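Local atomic coordinates of tryptophan halogenase (Shewanella frigidimarina, PDB entry 2PYX), a protein that probably acts as an FAD-dependent tryptophan halogenase, an enzyme that adds a halogen to tryptophan. Residues G16-I21 / I226-A231; R67-K72 / L367-A372. All coordinates share one frame; numbering follows the deposited sequence.

Contact 1: residues G16-I21 / I226-A231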
loop_
_atom_site.group_PDB
_atom_site.type_symbol
_atom_site.label_atom_id
_atom_site.label_comp_id
_atom_site.label_asym_id
_atom_site.label_seq_id
_atom_site.Cartn_x
_atom_site.Cartn_y
_atom_site.Cartn_z
ATOM N N GLY A 16 11.880 -3.223 11.392
ATOM C CA GLY A 16 10.899 -2.345 10.756
ATOM C C GLY A 16 9.607 -3.090 10.462
ATOM O O GLY A 16 9.385 -4.203 10.932
ATOM N N THR A 17 8.746 -2.474 9.680
ATOM C CA THR A 17 7.477 -3.104 9.373
ATOM C C THR A 17 7.691 -4.354 8.537
ATOM O O THR A 17 6.972 -5.344 8.704
ATOM C CB THR A 17 6.535 -2.163 8.639
ATOM O OG1 THR A 17 7.217 -1.626 7.512
ATOM C CG2 THR A 17 6.076 -1.070 9.545
ATOM N N ALA A 18 8.687 -4.345 7.657
ATOM C CA ALA A 18 8.925 -5.504 6.786
ATOM C C ALA A 18 9.303 -6.740 7.595
ATOM O O ALA A 18 8.721 -7.822 7.466
ATOM C CB ALA A 18 9.988 -5.171 5.749
ATOM N N GLY A 19 10.252 -6.567 8.509
ATOM C CA GLY A 19 10.727 -7.681 9.284
ATOM C C GLY A 19 9.736 -8.191 10.286
ATOM O O GLY A 19 9.514 -9.413 10.392
ATOM N N TRP A 20 9.096 -7.259 11.004
ATOM C CA TRP A 20 8.167 -7.689 12.052
ATOM C C TRP A 20 6.827 -8.192 11.533
ATOM O O TRP A 20 6.247 -9.112 12.100
ATOM C CB TRP A 20 7.981 -6.629 13.120
ATOM C CG TRP A 20 9.235 -6.426 13.902
ATOM C CD1 TRP A 20 10.101 -5.359 13.822
ATOM C CD2 TRP A 20 9.799 -7.332 14.833
ATOM N NE1 TRP A 20 11.161 -5.546 14.678
ATOM C CE2 TRP A 20 10.999 -6.748 15.308
ATOM C CE3 TRP A 20 9.423 -8.587 15.322
ATOM C CZ2 TRP A 20 11.816 -7.387 16.238
ATOM C CZ3 TRP A 20 10.215 -9.189 16.260
ATOM C CH2 TRP A 20 11.413 -8.585 16.702
ATOM N N ILE A 21 6.341 -7.639 10.426
ATOM C CA ILE A 21 5.128 -8.238 9.856
ATOM C C ILE A 21 5.426 -9.667 9.402
ATOM O O ILE A 21 4.612 -10.580 9.586
ATOM C CB ILE A 21 4.554 -7.389 8.714
ATOM C CG1 ILE A 21 3.875 -6.140 9.301
ATOM C CG2 ILE A 21 3.556 -8.194 7.847
ATOM C CD1 ILE A 21 3.522 -5.084 8.254
ATOM N N ILE A 226 15.385 -14.019 5.186
ATOM C CA ILE A 226 14.471 -13.025 4.680
ATOM C C ILE A 226 15.221 -11.723 4.673
ATOM O O ILE A 226 15.684 -11.263 5.735
ATOM C CB ILE A 226 13.218 -12.886 5.551
ATOM C CG1 ILE A 226 12.609 -14.221 5.936
ATOM C CG2 ILE A 226 12.222 -11.961 4.861
ATOM C CD1 ILE A 226 12.288 -15.110 4.826
ATOM N N ASP A 227 15.352 -11.102 3.504
ATOM C CA ASP A 227 16.045 -9.840 3.404
ATOM C C ASP A 227 15.057 -8.696 3.654
ATOM O O ASP A 227 14.254 -8.367 2.779
ATOM C CB ASP A 227 16.696 -9.689 2.030
ATOM C CG ASP A 227 17.593 -8.473 1.932
ATOM O OD1 ASP A 227 17.515 -7.607 2.803
ATOM O OD2 ASP A 227 18.346 -8.364 0.945
ATOM N N CYS A 228 15.140 -8.097 4.843
ATOM C CA CYS A 228 14.405 -6.917 5.225
ATOM C C CYS A 228 15.356 -5.725 5.493
ATOM O O CYS A 228 15.082 -4.851 6.322
ATOM C CB CYS A 228 13.537 -7.263 6.440
ATOM S SG CYS A 228 12.265 -8.478 6.038
ATOM N N THR A 229 16.468 -5.690 4.764
ATOM C CA THR A 229 17.502 -4.671 4.995
ATOM C C THR A 229 17.226 -3.313 4.309
ATOM O O THR A 229 18.071 -2.396 4.372
ATOM C CB THR A 229 18.885 -5.178 4.538
ATOM O OG1 THR A 229 18.912 -5.415 3.117
ATOM C CG2 THR A 229 19.255 -6.404 5.306
ATOM N N GLY A 230 16.065 -3.154 3.681
ATOM C CA GLY A 230 15.720 -1.907 2.985
ATOM C C GLY A 230 16.354 -1.797 1.623
ATOM O O GLY A 230 16.770 -2.798 1.050
ATOM N N ALA A 231 16.396 -0.564 1.079
ATOM C CA ALA A 231 16.805 -0.327 -0.302
ATOM C C ALA A 231 18.207 -0.832 -0.644
ATOM O O ALA A 231 18.516 -1.168 -1.805
ATOM C CB ALA A 231 16.696 1.151 -0.639
#

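Contact 2: residues R67-K72 / L367-A372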
loop_
_atom_site.group_PDB
_atom_site.type_symbol
_atom_site.label_atom_id
_atom_site.label_comp_id
_atom_site.label_asym_id
_atom_site.label_seq_id
_atom_site.Cartn_x
_atom_site.Cartn_y
_atom_site.Cartn_z
ATOM N N ARG A 67 -6.194 -4.976 7.971
ATOM C CA ARG A 67 -7.119 -5.492 9.001
ATOM C C ARG A 67 -6.920 -6.992 9.218
ATOM O O ARG A 67 -6.865 -7.475 10.375
ATOM C CB ARG A 67 -8.579 -5.192 8.637
ATOM C CG ARG A 67 -8.958 -3.724 8.548
ATOM C CD ARG A 67 -10.451 -3.502 8.219
ATOM N NE ARG A 67 -10.760 -4.007 6.894
ATOM C CZ ARG A 67 -11.237 -5.217 6.621
ATOM N NH1 ARG A 67 -11.559 -6.044 7.594
ATOM N NH2 ARG A 67 -11.417 -5.582 5.362
ATOM N N SER A 68 -6.765 -7.713 8.105
ATOM C CA SER A 68 -6.547 -9.157 8.153
ATOM C C SER A 68 -5.177 -9.508 8.715
ATOM O O SER A 68 -5.067 -10.391 9.533
ATOM C CB SER A 68 -6.751 -9.798 6.786
ATOM O OG SER A 68 -6.438 -11.172 6.844
ATOM N N THR A 69 -4.144 -8.794 8.265
ATOM C CA THR A 69 -2.803 -9.022 8.800
ATOM C C THR A 69 -2.769 -8.848 10.313
ATOM O O THR A 69 -2.215 -9.683 11.038
ATOM C CB THR A 69 -1.839 -8.070 8.101
ATOM O OG1 THR A 69 -1.783 -8.417 6.737
ATOM C CG2 THR A 69 -0.454 -8.144 8.651
ATOM N N LEU A 70 -3.338 -7.749 10.793
ATOM C CA LEU A 70 -3.352 -7.486 12.247
ATOM C C LEU A 70 -4.110 -8.589 12.995
ATOM O O LEU A 70 -3.679 -9.107 14.021
ATOM C CB LEU A 70 -4.011 -6.132 12.515
ATOM C CG LEU A 70 -3.180 -4.903 12.147
ATOM C CD1 LEU A 70 -4.064 -3.661 12.217
ATOM C CD2 LEU A 70 -1.938 -4.754 13.014
ATOM N N SER A 71 -5.257 -8.949 12.468
ATOM C CA SER A 71 -6.052 -9.982 13.103
ATOM C C SER A 71 -5.325 -11.344 13.147
ATOM O O SER A 71 -5.277 -12.022 14.192
ATOM C CB SER A 71 -7.346 -10.147 12.315
ATOM O OG SER A 71 -8.174 -11.139 12.918
ATOM N N LYS A 72 -4.704 -11.728 12.028
ATOM C CA LYS A 72 -3.926 -12.970 11.964
ATOM C C LYS A 72 -2.741 -12.970 12.924
ATOM O O LYS A 72 -2.481 -13.982 13.595
ATOM C CB LYS A 72 -3.437 -13.214 10.549
ATOM C CG LYS A 72 -4.503 -13.646 9.562
ATOM C CD LYS A 72 -3.899 -14.029 8.237
ATOM C CE LYS A 72 -3.320 -12.830 7.478
ATOM N NZ LYS A 72 -2.652 -13.258 6.226
ATOM N N LEU A 367 2.645 -4.824 -0.374
ATOM C CA LEU A 367 3.622 -5.810 -0.892
ATOM C C LEU A 367 4.279 -6.594 0.253
ATOM O O LEU A 367 4.529 -7.792 0.112
ATOM C CB LEU A 367 4.682 -5.138 -1.738
ATOM C CG LEU A 367 4.236 -4.705 -3.133
ATOM C CD1 LEU A 367 5.229 -3.700 -3.745
ATOM C CD2 LEU A 367 4.085 -5.978 -3.982
ATOM N N ILE A 368 4.592 -5.927 1.361
ATOM C CA ILE A 368 5.100 -6.622 2.525
ATOM C C ILE A 368 4.096 -7.714 2.971
ATOM O O ILE A 368 4.451 -8.896 3.196
ATOM C CB ILE A 368 5.430 -5.630 3.660
ATOM C CG1 ILE A 368 6.712 -4.874 3.329
ATOM C CG2 ILE A 368 5.564 -6.349 4.980
ATOM C CD1 ILE A 368 6.896 -3.602 4.178
ATOM N N GLU A 369 2.830 -7.327 3.119
ATOM C CA GLU A 369 1.793 -8.273 3.546
ATOM C C GLU A 369 1.675 -9.413 2.536
ATOM O O GLU A 369 1.525 -10.548 2.932
ATOM C CB GLU A 369 0.456 -7.555 3.626
ATOM C CG GLU A 369 0.282 -6.476 4.674
ATOM C CD GLU A 369 -1.129 -5.925 4.528
ATOM O OE1 GLU A 369 -2.043 -6.520 5.096
ATOM O OE2 GLU A 369 -1.331 -4.936 3.787
ATOM N N TRP A 370 1.670 -9.100 1.242
ATOM C CA TRP A 370 1.523 -10.136 0.229
ATOM C C TRP A 370 2.694 -11.107 0.335
ATOM O O TRP A 370 2.512 -12.313 0.346
ATOM C CB TRP A 370 1.435 -9.558 -1.215
ATOM C CG TRP A 370 1.518 -10.671 -2.174
ATOM C CD1 TRP A 370 0.501 -11.555 -2.500
ATOM C CD2 TRP A 370 2.685 -11.145 -2.858
ATOM N NE1 TRP A 370 0.973 -12.517 -3.347
ATOM C CE2 TRP A 370 2.304 -12.296 -3.598
ATOM C CE3 TRP A 370 4.003 -10.706 -2.957
ATOM C CZ2 TRP A 370 3.218 -13.028 -4.352
ATOM C CZ3 TRP A 370 4.888 -11.420 -3.740
ATOM C CH2 TRP A 370 4.494 -12.578 -4.421
ATOM N N THR A 371 3.912 -10.581 0.387
ATOM C CA THR A 371 5.050 -11.462 0.304
ATOM C C THR A 371 5.135 -12.363 1.560
ATOM O O THR A 371 5.364 -13.579 1.484
ATOM C CB THR A 371 6.378 -10.702 0.125
ATOM O OG1 THR A 371 6.263 -9.675 -0.874
ATOM C CG2 THR A 371 7.457 -11.687 -0.299
ATOM N N ALA A 372 4.944 -11.757 2.731
ATOM C CA ALA A 372 5.014 -12.479 3.991
ATOM C C ALA A 372 3.887 -13.502 4.108
ATOM O O ALA A 372 4.107 -14.631 4.541
ATOM C CB ALA A 372 4.991 -11.503 5.167
#

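Contact 1: residues G16-I21 / I226-A231
Cys228 presses its thiol against the first turn of helix 16-31, meeting Ala18 and Gly19. The apolar touch is between side chains, Cys228 SG lying 4.0 Å from Ala18 CB. The rest is close van der Waals contact with the helix backbone: Cys228 SG is 3.7 Å from Gly19 CA, and Cys228 CB stands 3.9 Å from Gly19 N. With SG set opposite its own carbonyl carbon, chi1 -65° brings the sulfur against the Ala18-Gly19 peptide. The CA atoms of Gly19 and Cys228 are 5.5 Å apart.

The side-chain bonds of Asp227 begin within residues 226-231. Asp227 OD1 accepts from Thr229 N at 2.9 Å, an Asx turn, and from Thr229 OG1 at 2.6 Å through its syn lone pair. Asp227 OD2 takes the amides of Leu235 and Leu236, so the carboxylate ties the end of the strand to helix 234-239.

Gly16 and Gly19 belong to a glycine pattern consistent with a Rossmann-type dinucleotide fold, and Gly16, Thr17 and Ala18 are predicted to bind FAD; a tartrate, probably from the crystallisation liquor, hydrogen-bonds the amides of Thr17 and Ala18. Strand 224-227 pairs with strand 9-13, which leads into helix 16-31, while helix 363-377 packs against Ala18 and Ile226.

Contact 2: residues R67-K72 / L367-A372
Thr69 and Glu369 join helices 65-73 and 363-377 in a buried contact through a single short hydrogen bond, from Thr69 OG1 to Glu369 OE1 at 2.5 Å. OE1 receives the hydroxyl on its anti lone pair, the side turned away from OE2. Thr69 CA and Glu369 CA, 7.0 Å apart, are the nearest CA pair of the two segments. Glu369 reaches Thr69 with CG opposite its carbonyl carbon (chi1 -66°) and a straight run from CA to CD (chi2 180°). Two close approaches go with the bond: Glu369 CG comes within 3.5 Å of Thr69 OG1, and Thr69 CB within 3.4 Å of Glu369 OE1.

Further out, Ser65 OG hydrogen-bonds Glu369 OE2, giving each carboxylate oxygen a hydroxyl partner on helix 65-73. That fixes the rotation of the group. Thr69 OG1 also bonds weakly to Ser65 O, one turn back. A tetraethylene glycol molecule, probably from the crystallisation liquor, hydrogen-bonds both Thr69 OG1 and Lys72 NZ. Helix 16-31 packs on both partners, its Leu25 touching Lys72 and Ala372, and its Thr22 touching Ala372.

A glutamine in place of Glu369 would probably disturb this pairing, because its amide nitrogen could not accept a hydroxyl proton and one of Thr69 and Ser65 would be left without its acceptor. Hydroxyls thus meet both oxygens of a buried carboxylate, while Lys72 NZ stays 6.9 Å from Glu369 OE1, so the two segments are linked by hydrogen bonding and not by a salt bridge.

In the fold
The two contacts have centres 13 Å apart and interlock along the chain: 16-21, 67-72, 226-231, then 367-372, so each contact's second segment follows the first segment of both. Contact 1 sits where helix 16-31 meets the sheet containing strands 9-13 and 224-227; contact 2 joins helices 65-73 and 363-377. They touch directly, Ile368 CD1 lying 3.8 Å from Ala18 CB, and Ile21 CG2 lies 4.1 Å from Thr69 CG2. Helix 16-31 therefore packs on both helices of contact 2. This places those two helices beside the helix that carries the predicted FAD-binding turn, with the side chain of Lys89, the predicted active-site residue, about 10 Å from that of Glu369 and not in touch with it.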